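Local coordinates for protein putative branched-chain amino acid ABC transporter (Rhodospirillum rubrum ATCC 11170, PDB 3HUT) that probably binds an amino acid, perhaps a branched-chain one, outside the cytoplasmic membrane and hands it to an ABC transporter for uptake, at residues A57-V68 against A87-M97; Y204-R215 against K233-V242. All blocks are in the same frame, centred on the assembly; numbering follows the deposited sequence.

Contact 1: residues A57-V68 against A87-M97; sequences ADQARTIARAFV and AAGSIYGKEGM
Ala64 and Tyr92 lie at the heart of a packing between two parallel helices, 57-68 and 87-95, which flank the five-stranded parallel sheet of one lobe of a periplasmic binding protein. Alternation of strand and helix makes neighbouring helices run the same way, and here their axes cross at -24°, 8.3 Å apart. Small side chains permit this approach: the methyl of Ala57 meets that of Ala87, and Ala88 CB sits against Ala60 and Ala64.

Larger apolar groups fill the remainder. Ile91 places CG2 on Ala64 CB, while its CG1, anti to the carbonyl carbon (chi1 -69°), carries CD1 to 3.4 Å from Arg61 O. Val68 CG2 touches the rim of the Tyr92 ring at CD1, and Val68 CG1 lies across the aliphatic part of Glu95, 3.7 Å from its CG. Ala64 CB packs 3.6 Å from Tyr92 CZ. The phenol oxygen of Tyr92 reaches the Phe67 ring at its edge, in plane, 3.3 Å from Phe67 CD2; its hydrogen bond goes to Glu10 on strand 5-11. Phe67 and Tyr92 also touch Val76 on strand 73-78, joining the helix pair to the sheet. Beyond Gly96, whose positive phi ends the helix, selenomethionine Met97 folds back so that CE comes 3.4 Å from Phe67 O.

Apart from the buried Tyr92-Glu10 bond, polar chemistry keeps to the exposed margin. Arg61 NH1 forms a salt bridge with Asp58 OD1, Ala87 CB lies over one guanidinium face, toward its rim, and a water lying in the guanidinium plane links Arg61 NE (2.7 Å) to Ala87 O (2.6 Å).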
loop_
_atom_site.group_PDB
_atom_site.type_symbol
_atom_site.label_atom_id
_atom_site.label_comp_id
_atom_site.label_asym_id
_atom_site.label_seq_id
_atom_site.Cartn_x
_atom_site.Cartn_y
_atom_site.Cartn_z
ATOM N N ALA A 57 -4.683 -19.851 -7.569
ATOM C CA ALA A 57 -5.893 -19.982 -6.766
ATOM C C ALA A 57 -6.119 -21.387 -6.217
ATOM O O ALA A 57 -6.372 -21.556 -5.023
ATOM C CB ALA A 57 -7.104 -19.532 -7.573
ATOM N N ASP A 58 -6.028 -22.398 -7.076
ATOM C CA ASP A 58 -6.243 -23.767 -6.622
ATOM C C ASP A 58 -5.205 -24.207 -5.600
ATOM O O ASP A 58 -5.523 -24.933 -4.662
ATOM C CB ASP A 58 -6.252 -24.739 -7.807
ATOM C CG ASP A 58 -7.443 -24.528 -8.720
ATOM O OD1 ASP A 58 -8.569 -24.382 -8.200
ATOM O OD2 ASP A 58 -7.256 -24.516 -9.955
ATOM N N GLN A 59 -3.963 -23.771 -5.778
ATOM C CA GLN A 59 -2.910 -24.143 -4.839
ATOM C C GLN A 59 -3.172 -23.461 -3.497
ATOM O O GLN A 59 -2.971 -24.052 -2.438
ATOM C CB GLN A 59 -1.541 -23.722 -5.378
ATOM C CG GLN A 59 -0.365 -24.187 -4.532
ATOM C CD GLN A 59 -0.348 -25.691 -4.332
ATOM O OE1 GLN A 59 -0.722 -26.193 -3.277
ATOM N NE2 GLN A 59 0.078 -26.417 -5.355
ATOM N N ALA A 60 -3.632 -22.216 -3.559
ATOM C CA ALA A 60 -3.929 -21.444 -2.358
ATOM C C ALA A 60 -5.054 -22.111 -1.573
ATOM O O ALA A 60 -5.077 -22.081 -0.339
ATOM C CB ALA A 60 -4.329 -20.026 -2.744
ATOM N N ARG A 61 -5.994 -22.715 -2.292
ATOM C CA ARG A 61 -7.108 -23.384 -1.633
ATOM C C ARG A 61 -6.661 -24.622 -0.863
ATOM O O ARG A 61 -7.121 -24.857 0.259
ATOM C CB ARG A 61 -8.188 -23.754 -2.656
ATOM C CG ARG A 61 -8.898 -22.545 -3.243
ATOM C CD ARG A 61 -10.112 -22.940 -4.073
ATOM N NE ARG A 61 -10.721 -21.773 -4.705
ATOM C CZ ARG A 61 -10.468 -21.372 -5.946
ATOM N NH1 ARG A 61 -9.618 -22.046 -6.711
ATOM N NH2 ARG A 61 -11.058 -20.281 -6.417
ATOM N N THR A 62 -5.769 -25.422 -1.437
ATOM C CA THR A 62 -5.329 -26.599 -0.705
ATOM C C THR A 62 -4.434 -26.151 0.445
ATOM O O THR A 62 -4.425 -26.772 1.506
ATOM C CB THR A 62 -4.622 -27.649 -1.624
ATOM O OG1 THR A 62 -3.290 -27.896 -1.163
ATOM C CG2 THR A 62 -4.611 -27.185 -3.056
ATOM N N ILE A 63 -3.710 -25.048 0.259
ATOM C CA ILE A 63 -2.864 -24.530 1.331
ATOM C C ILE A 63 -3.752 -24.105 2.504
ATOM O O ILE A 63 -3.454 -24.401 3.666
ATOM C CB ILE A 63 -2.050 -23.297 0.882
ATOM C CG1 ILE A 63 -1.019 -23.701 -0.174
ATOM C CG2 ILE A 63 -1.367 -22.656 2.091
ATOM C CD1 ILE A 63 -0.011 -24.718 0.309
ATOM N N ALA A 64 -4.842 -23.408 2.185
ATOM C CA ALA A 64 -5.780 -22.928 3.196
ATOM C C ALA A 64 -6.395 -24.080 3.988
ATOM O O ALA A 64 -6.526 -23.999 5.207
ATOM C CB ALA A 64 -6.876 -22.102 2.537
ATOM N N ARG A 65 -6.779 -25.145 3.292
ATOM C CA ARG A 65 -7.362 -26.313 3.943
ATOM C C ARG A 65 -6.326 -26.873 4.918
ATOM O O ARG A 65 -6.650 -27.238 6.046
ATOM C CB ARG A 65 -7.685 -27.399 2.909
ATOM C CG ARG A 65 -6.447 -28.228 2.571
ATOM C CD ARG A 65 -6.590 -29.201 1.424
ATOM N NE ARG A 65 -5.269 -29.665 1.002
ATOM C CZ ARG A 65 -4.392 -30.272 1.799
ATOM N NH1 ARG A 65 -4.694 -30.496 3.074
ATOM N NH2 ARG A 65 -3.210 -30.653 1.326
ATOM N N ALA A 66 -5.076 -26.945 4.460
ATOM C CA ALA A 66 -3.978 -27.479 5.258
ATOM C C ALA A 66 -3.752 -26.693 6.550
ATOM O O ALA A 66 -3.602 -27.285 7.619
ATOM C CB ALA A 66 -2.691 -27.509 4.422
ATOM N N PHE A 67 -3.715 -25.366 6.451
ATOM C CA PHE A 67 -3.520 -24.532 7.634
ATOM C C PHE A 67 -4.694 -24.677 8.600
ATOM O O PHE A 67 -4.511 -24.719 9.817
ATOM C CB PHE A 67 -3.384 -23.055 7.254
ATOM C CG PHE A 67 -2.057 -22.693 6.637
ATOM C CD1 PHE A 67 -0.898 -23.383 6.973
ATOM C CD2 PHE A 67 -1.965 -21.615 5.759
ATOM C CE1 PHE A 67 0.337 -23.000 6.444
ATOM C CE2 PHE A 67 -0.736 -21.225 5.227
ATOM C CZ PHE A 67 0.416 -21.916 5.568
ATOM N N VAL A 68 -5.901 -24.736 8.049
ATOM C CA VAL A 68 -7.108 -24.873 8.860
ATOM C C VAL A 68 -7.080 -26.192 9.629
ATOM O O VAL A 68 -7.444 -26.250 10.806
ATOM C CB VAL A 68 -8.378 -24.806 7.967
ATOM C CG1 VAL A 68 -9.621 -25.237 8.762
ATOM C CG2 VAL A 68 -8.559 -23.382 7.442
ATOM N N ALA A 87 -9.347 -16.238 -2.954
ATOM C CA ALA A 87 -9.607 -17.665 -3.132
ATOM C C ALA A 87 -9.397 -18.380 -1.797
ATOM O O ALA A 87 -10.237 -19.164 -1.356
ATOM C CB ALA A 87 -8.672 -18.239 -4.182
ATOM N N ALA A 88 -8.269 -18.109 -1.149
ATOM C CA ALA A 88 -7.985 -18.727 0.138
ATOM C C ALA A 88 -8.870 -18.091 1.210
ATOM O O ALA A 88 -9.315 -18.761 2.145
ATOM C CB ALA A 88 -6.512 -18.543 0.489
ATOM N N GLY A 89 -9.127 -16.795 1.059
ATOM C CA GLY A 89 -9.949 -16.079 2.020
ATOM C C GLY A 89 -11.328 -16.682 2.232
ATOM O O GLY A 89 -11.829 -16.710 3.357
ATOM N N SER A 90 -11.942 -17.172 1.159
ATOM C CA SER A 90 -13.273 -17.767 1.254
ATOM C C SER A 90 -13.279 -18.938 2.230
ATOM O O SER A 90 -14.227 -19.118 3.001
ATOM C CB SER A 90 -13.739 -18.231 -0.128
ATOM O OG SER A 90 -13.793 -17.135 -1.025
ATOM N N ILE A 91 -12.211 -19.727 2.193
ATOM C CA ILE A 91 -12.056 -20.875 3.078
ATOM C C ILE A 91 -11.814 -20.414 4.515
ATOM O O ILE A 91 -12.477 -20.873 5.446
ATOM C CB ILE A 91 -10.872 -21.753 2.619
ATOM C CG1 ILE A 91 -11.235 -22.435 1.295
ATOM C CG2 ILE A 91 -10.519 -22.776 3.700
ATOM C CD1 ILE A 91 -10.101 -23.223 0.669
ATOM N N TYR A 92 -10.861 -19.509 4.696
ATOM C CA TYR A 92 -10.560 -18.999 6.027
ATOM C C TYR A 92 -11.784 -18.375 6.702
ATOM O O TYR A 92 -12.018 -18.585 7.889
ATOM C CB TYR A 92 -9.436 -17.968 5.954
ATOM C CG TYR A 92 -8.110 -18.529 5.485
ATOM C CD1 TYR A 92 -7.621 -19.740 5.983
ATOM C CD2 TYR A 92 -7.319 -17.822 4.582
ATOM C CE1 TYR A 92 -6.362 -20.228 5.590
ATOM C CE2 TYR A 92 -6.068 -18.298 4.186
ATOM C CZ TYR A 92 -5.596 -19.494 4.693
ATOM O OH TYR A 92 -4.355 -19.945 4.299
ATOM N N GLY A 93 -12.558 -17.607 5.942
ATOM C CA GLY A 93 -13.740 -16.972 6.498
ATOM C C GLY A 93 -14.736 -18.003 6.989
ATOM O O GLY A 93 -15.280 -17.891 8.087
ATOM N N LYS A 94 -14.976 -19.015 6.166
ATOM C CA LYS A 94 -15.900 -20.080 6.524
ATOM C C LYS A 94 -15.385 -20.918 7.694
ATOM O O LYS A 94 -16.164 -21.345 8.548
ATOM C CB LYS A 94 -16.147 -20.987 5.315
ATOM C CG LYS A 94 -17.048 -22.179 5.602
ATOM C CD LYS A 94 -17.212 -23.046 4.367
ATOM C CE LYS A 94 -18.071 -24.270 4.657
ATOM N NZ LYS A 94 -18.154 -25.177 3.474
ATOM N N GLU A 95 -14.074 -21.139 7.746
ATOM C CA GLU A 95 -13.486 -21.958 8.806
ATOM C C GLU A 95 -13.130 -21.216 10.095
ATOM O O GLU A 95 -12.864 -21.844 11.120
ATOM C CB GLU A 95 -12.240 -22.679 8.281
ATOM C CG GLU A 95 -12.507 -23.674 7.158
ATOM C CD GLU A 95 -13.503 -24.748 7.553
ATOM O OE1 GLU A 95 -13.476 -25.173 8.728
ATOM O OE2 GLU A 95 -14.303 -25.173 6.689
ATOM N N GLY A 96 -13.117 -19.888 10.049
ATOM C CA GLY A 96 -12.792 -19.125 11.244
ATOM C C GLY A 96 -11.305 -18.954 11.498
ATOM O O GLY A 96 -10.819 -19.126 12.618
HETATM N N MSE A 97 -10.575 -18.626 10.442
HETATM C CA MSE A 97 -9.135 -18.409 10.527
HETATM C C MSE A 97 -8.859 -16.959 10.159
HETATM O O MSE A 97 -9.237 -16.518 9.081
HETATM C CB MSE A 97 -8.404 -19.320 9.535
HETATM C CG MSE A 97 -6.902 -19.082 9.442
HETATM SE SE MSE A 97 -5.917 -19.740 10.970
HETATM C CE MSE A 97 -5.730 -21.600 10.427
HETATM O O HOH W 1 -12.027 -20.297 -2.820
#

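Contact 2: residues Y204-R215 against K233-V242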
loop_
_atom_site.group_PDB
_atom_site.type_symbol
_atom_site.label_atom_id
_atom_site.label_comp_id
_atom_site.label_asym_id
_atom_site.label_seq_id
_atom_site.Cartn_x
_atom_site.Cartn_y
_atom_site.Cartn_z
ATOM N N TYR A 204 4.461 6.964 -12.924
ATOM C CA TYR A 204 5.643 7.700 -13.348
ATOM C C TYR A 204 6.030 7.584 -14.818
ATOM O O TYR A 204 6.446 8.578 -15.419
ATOM C CB TYR A 204 6.843 7.321 -12.466
ATOM C CG TYR A 204 7.274 5.874 -12.567
ATOM C CD1 TYR A 204 8.115 5.445 -13.593
ATOM C CD2 TYR A 204 6.851 4.936 -11.627
ATOM C CE1 TYR A 204 8.527 4.112 -13.677
ATOM C CE2 TYR A 204 7.255 3.607 -11.698
ATOM C CZ TYR A 204 8.094 3.201 -12.725
ATOM O OH TYR A 204 8.500 1.889 -12.793
ATOM N N GLU A 205 5.888 6.400 -15.408
ATOM C CA GLU A 205 6.279 6.232 -16.811
ATOM C C GLU A 205 5.475 7.091 -17.780
ATOM O O GLU A 205 5.976 7.449 -18.848
ATOM C CB GLU A 205 6.188 4.763 -17.249
ATOM C CG GLU A 205 4.783 4.214 -17.278
ATOM C CD GLU A 205 4.414 3.498 -16.001
ATOM O OE1 GLU A 205 4.989 3.826 -14.937
ATOM O OE2 GLU A 205 3.539 2.606 -16.066
ATOM N N ASP A 206 4.232 7.406 -17.425
ATOM C CA ASP A 206 3.384 8.246 -18.271
ATOM C C ASP A 206 3.450 9.706 -17.828
ATOM O O ASP A 206 3.404 10.620 -18.653
ATOM C CB ASP A 206 1.915 7.789 -18.223
ATOM C CG ASP A 206 1.692 6.456 -18.914
ATOM O OD1 ASP A 206 2.423 6.160 -19.880
ATOM O OD2 ASP A 206 0.771 5.714 -18.502
ATOM N N ALA A 207 3.561 9.918 -16.521
ATOM C CA ALA A 207 3.616 11.269 -15.963
ATOM C C ALA A 207 4.881 12.054 -16.306
ATOM O O ALA A 207 4.817 13.256 -16.559
ATOM C CB ALA A 207 3.441 11.207 -14.453
ATOM N N ALA A 208 6.029 11.386 -16.313
ATOM C CA ALA A 208 7.286 12.067 -16.621
ATOM C C ALA A 208 7.225 12.729 -17.995
ATOM O O ALA A 208 7.504 13.919 -18.126
ATOM C CB ALA A 208 8.463 11.085 -16.551
ATOM N N PRO A 209 6.862 11.969 -19.043
ATOM C CA PRO A 209 6.805 12.632 -20.349
ATOM C C PRO A 209 5.730 13.713 -20.411
ATOM O O PRO A 209 5.916 14.734 -21.068
ATOM C CB PRO A 209 6.550 11.475 -21.325
ATOM C CG PRO A 209 5.914 10.418 -20.475
ATOM C CD PRO A 209 6.687 10.512 -19.185
ATOM N N PHE A 210 4.609 13.498 -19.728
ATOM C CA PHE A 210 3.552 14.501 -19.728
ATOM C C PHE A 210 4.063 15.820 -19.158
ATOM O O PHE A 210 3.830 16.886 -19.727
ATOM C CB PHE A 210 2.351 14.055 -18.893
ATOM C CG PHE A 210 1.395 15.170 -18.598
ATOM C CD1 PHE A 210 0.703 15.799 -19.631
ATOM C CD2 PHE A 210 1.233 15.641 -17.298
ATOM C CE1 PHE A 210 -0.135 16.886 -19.373
ATOM C CE2 PHE A 210 0.400 16.726 -17.030
ATOM C CZ PHE A 210 -0.283 17.349 -18.070
ATOM N N LEU A 211 4.749 15.743 -18.022
ATOM C CA LEU A 211 5.278 16.937 -17.380
ATOM C C LEU A 211 6.344 17.633 -18.226
ATOM O O LEU A 211 6.462 18.858 -18.188
ATOM C CB LEU A 211 5.828 16.581 -15.995
ATOM C CG LEU A 211 4.698 16.202 -15.030
ATOM C CD1 LEU A 211 5.262 15.614 -13.752
ATOM C CD2 LEU A 211 3.859 17.441 -14.741
ATOM N N ARG A 212 7.125 16.863 -18.979
ATOM C CA ARG A 212 8.137 17.466 -19.843
ATOM C C ARG A 212 7.405 18.296 -20.904
ATOM O O ARG A 212 7.834 19.390 -21.256
ATOM C CB ARG A 212 8.996 16.390 -20.525
ATOM C CG ARG A 212 10.022 15.712 -19.616
ATOM C CD ARG A 212 10.769 14.616 -20.377
ATOM N NE ARG A 212 11.486 15.155 -21.530
ATOM C CZ ARG A 212 11.874 14.431 -22.577
ATOM N NH1 ARG A 212 11.613 13.128 -22.624
ATOM N NH2 ARG A 212 12.529 15.010 -23.577
ATOM N N ALA A 213 6.293 17.771 -21.407
ATOM C CA ALA A 213 5.516 18.482 -22.417
ATOM C C ALA A 213 4.828 19.699 -21.797
ATOM O O ALA A 213 4.815 20.789 -22.376
ATOM C CB ALA A 213 4.481 17.545 -23.033
ATOM N N LEU A 214 4.250 19.508 -20.616
ATOM C CA LEU A 214 3.568 20.593 -19.927
ATOM C C LEU A 214 4.533 21.751 -19.668
ATOM O O LEU A 214 4.234 22.902 -19.984
ATOM C CB LEU A 214 2.994 20.099 -18.592
ATOM C CG LEU A 214 2.323 21.162 -17.717
ATOM C CD1 LEU A 214 1.064 21.674 -18.410
ATOM C CD2 LEU A 214 1.980 20.568 -16.359
ATOM N N ARG A 215 5.696 21.448 -19.102
ATOM C CA ARG A 215 6.666 22.494 -18.807
ATOM C C ARG A 215 7.296 23.088 -20.059
ATOM O O ARG A 215 7.683 24.260 -20.068
ATOM C CB ARG A 215 7.771 21.967 -17.887
ATOM C CG ARG A 215 7.277 21.450 -16.542
ATOM C CD ARG A 215 6.403 22.470 -15.824
ATOM N NE ARG A 215 6.080 22.027 -14.469
ATOM C CZ ARG A 215 5.057 22.479 -13.753
ATOM N NH1 ARG A 215 4.243 23.394 -14.260
ATOM N NH2 ARG A 215 4.848 22.009 -12.527
ATOM N N LYS A 233 12.754 6.445 -10.809
ATOM C CA LYS A 233 12.581 6.555 -12.253
ATOM C C LYS A 233 11.774 7.788 -12.642
ATOM O O LYS A 233 11.947 8.321 -13.733
ATOM C CB LYS A 233 11.919 5.289 -12.812
ATOM C CG LYS A 233 12.778 4.041 -12.633
ATOM C CD LYS A 233 12.102 2.774 -13.144
ATOM C CE LYS A 233 12.137 2.655 -14.668
ATOM N NZ LYS A 233 11.197 3.576 -15.384
ATOM N N PHE A 234 10.901 8.248 -11.750
ATOM C CA PHE A 234 10.099 9.433 -12.039
ATOM C C PHE A 234 11.041 10.603 -12.287
ATOM O O PHE A 234 10.832 11.407 -13.196
ATOM C CB PHE A 234 9.162 9.750 -10.866
ATOM C CG PHE A 234 8.265 10.934 -11.105
ATOM C CD1 PHE A 234 7.467 11.004 -12.249
ATOM C CD2 PHE A 234 8.192 11.967 -10.174
ATOM C CE1 PHE A 234 6.604 12.082 -12.463
ATOM C CE2 PHE A 234 7.337 13.051 -10.373
ATOM C CZ PHE A 234 6.538 13.108 -11.519
ATOM N N ILE A 235 12.096 10.676 -11.486
ATOM C CA ILE A 235 13.079 11.741 -11.611
ATOM C C ILE A 235 14.051 11.461 -12.762
ATOM O O ILE A 235 14.398 12.365 -13.516
ATOM C CB ILE A 235 13.856 11.912 -10.286
ATOM C CG1 ILE A 235 12.867 12.298 -9.176
ATOM C CG2 ILE A 235 14.954 12.961 -10.443
ATOM C CD1 ILE A 235 13.463 12.303 -7.784
ATOM N N ASP A 236 14.484 10.214 -12.907
ATOM C CA ASP A 236 15.398 9.886 -13.993
ATOM C C ASP A 236 14.728 10.143 -15.340
ATOM O O ASP A 236 15.387 10.543 -16.299
ATOM C CB ASP A 236 15.838 8.420 -13.935
ATOM C CG ASP A 236 16.572 8.078 -12.659
ATOM O OD1 ASP A 236 17.371 8.911 -12.183
ATOM O OD2 ASP A 236 16.356 6.965 -12.140
ATOM N N LEU A 237 13.420 9.906 -15.405
ATOM C CA LEU A 237 12.662 10.100 -16.636
ATOM C C LEU A 237 12.193 11.532 -16.879
ATOM O O LEU A 237 12.083 11.963 -18.029
ATOM C CB LEU A 237 11.438 9.181 -16.649
ATOM C CG LEU A 237 11.702 7.672 -16.696
ATOM C CD1 LEU A 237 10.387 6.925 -16.535
ATOM C CD2 LEU A 237 12.385 7.307 -18.030
ATOM N N GLY A 238 11.903 12.263 -15.807
ATOM C CA GLY A 238 11.416 13.626 -15.962
ATOM C C GLY A 238 12.422 14.751 -15.786
ATOM O O GLY A 238 12.218 15.850 -16.300
ATOM N N GLY A 239 13.503 14.486 -15.059
ATOM C CA GLY A 239 14.514 15.504 -14.840
ATOM C C GLY A 239 13.919 16.802 -14.320
ATOM O O GLY A 239 12.986 16.783 -13.515
ATOM N N PRO A 240 14.426 17.955 -14.780
ATOM C CA PRO A 240 13.937 19.269 -14.352
ATOM C C PRO A 240 12.415 19.427 -14.376
ATOM O O PRO A 240 11.847 20.130 -13.540
ATOM C CB PRO A 240 14.626 20.224 -15.328
ATOM C CG PRO A 240 15.939 19.537 -15.584
ATOM C CD PRO A 240 15.511 18.094 -15.770
ATOM N N ALA A 241 11.757 18.771 -15.327
ATOM C CA ALA A 241 10.308 18.886 -15.459
ATOM C C ALA A 241 9.492 18.389 -14.264
ATOM O O ALA A 241 8.346 18.804 -14.088
ATOM C CB ALA A 241 9.842 18.186 -16.737
ATOM N N VAL A 242 10.059 17.511 -13.443
ATOM C CA VAL A 242 9.306 17.003 -12.298
ATOM C C VAL A 242 9.605 17.719 -10.984
ATOM O O VAL A 242 9.045 17.376 -9.939
ATOM C CB VAL A 242 9.501 15.467 -12.120
ATOM C CG1 VAL A 242 8.971 14.741 -13.357
ATOM C CG2 VAL A 242 10.967 15.126 -11.879
HETATM O O HOH W 2 9.436 0.764 -15.410
HETATM O O HOH W 3 10.476 11.202 -20.365
HETATM O O HOH W 4 6.894 20.120 -12.261
#
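The Tyr204 ring has the Glu205 carboxylate oxygen OE1 over the centre of one face, while Lys233 NZ and Leu237 CD1 lie at its edge. The Lys233 chain, bent twice, crosses the ring obliquely and brings NZ 3.2 Å from Tyr204 CE1; a water bonded to Tyr204 OH also accepts weakly from Lys233 NZ. With chi1 at 64°, Tyr204 CG stands between its backbone N and carbonyl carbon, which turns the ring toward Lys233. A glycine here would probably leave the aliphatic chain of Lys233 without its aromatic neighbour and open a gap beside Phe234 CB.

The Phe234 ring takes Val242 CG1 on one face, offset toward the rim, and at its edge meets Leu211 CD1, 3.6 Å from Phe234 CZ. It is a knob in a hole formed by Tyr204, Ala207, Ala208 and Leu211. Ala208 CB packs 3.5 Å from Leu237 CB and Ala208 CA 4.5 Å from Gly238 CA, where a side chain would run into Val242 CG1. Ala241 CB rests 3.6 Å from Arg212 CA.

At the margin, a water in the guanidinium plane joins Arg212 NH1 to Leu237 O. Another, 2.8 Å from Arg215 NH2 and close to Ala241 O, may bridge them, while Arg215 NH1 bonds to Leu221 O and Ser219 O. Helices 204-215 and 233-238 cross at -35° with strand 223-225 between them in sequence, a beta-alpha-beta succession typical of the Rossmann-like lobes of periplasmic binding proteins.

Overall arrangement
Contacts 1 and 2 illustrate one principle twice: consecutive helices running in the same general direction (24° and 35° apart) pack beside a sheet built largely of parallel strands. They share no element; their centres are 43 Å apart on opposite sides of the chain's centre, and contact 1 closes in sequence before contact 2 opens. The first accompanies the five-stranded sheet, the second the mixed sheet. Both are partly buried, with similar buried areas, and in both arginines approach backbone carbonyls through water, once in contact 1 and twice, one less surely, in contact 2. Contact 1 adds a tyrosine bonded to the sheet and a surface salt bridge; contact 2 centres on a phenylalanine knob.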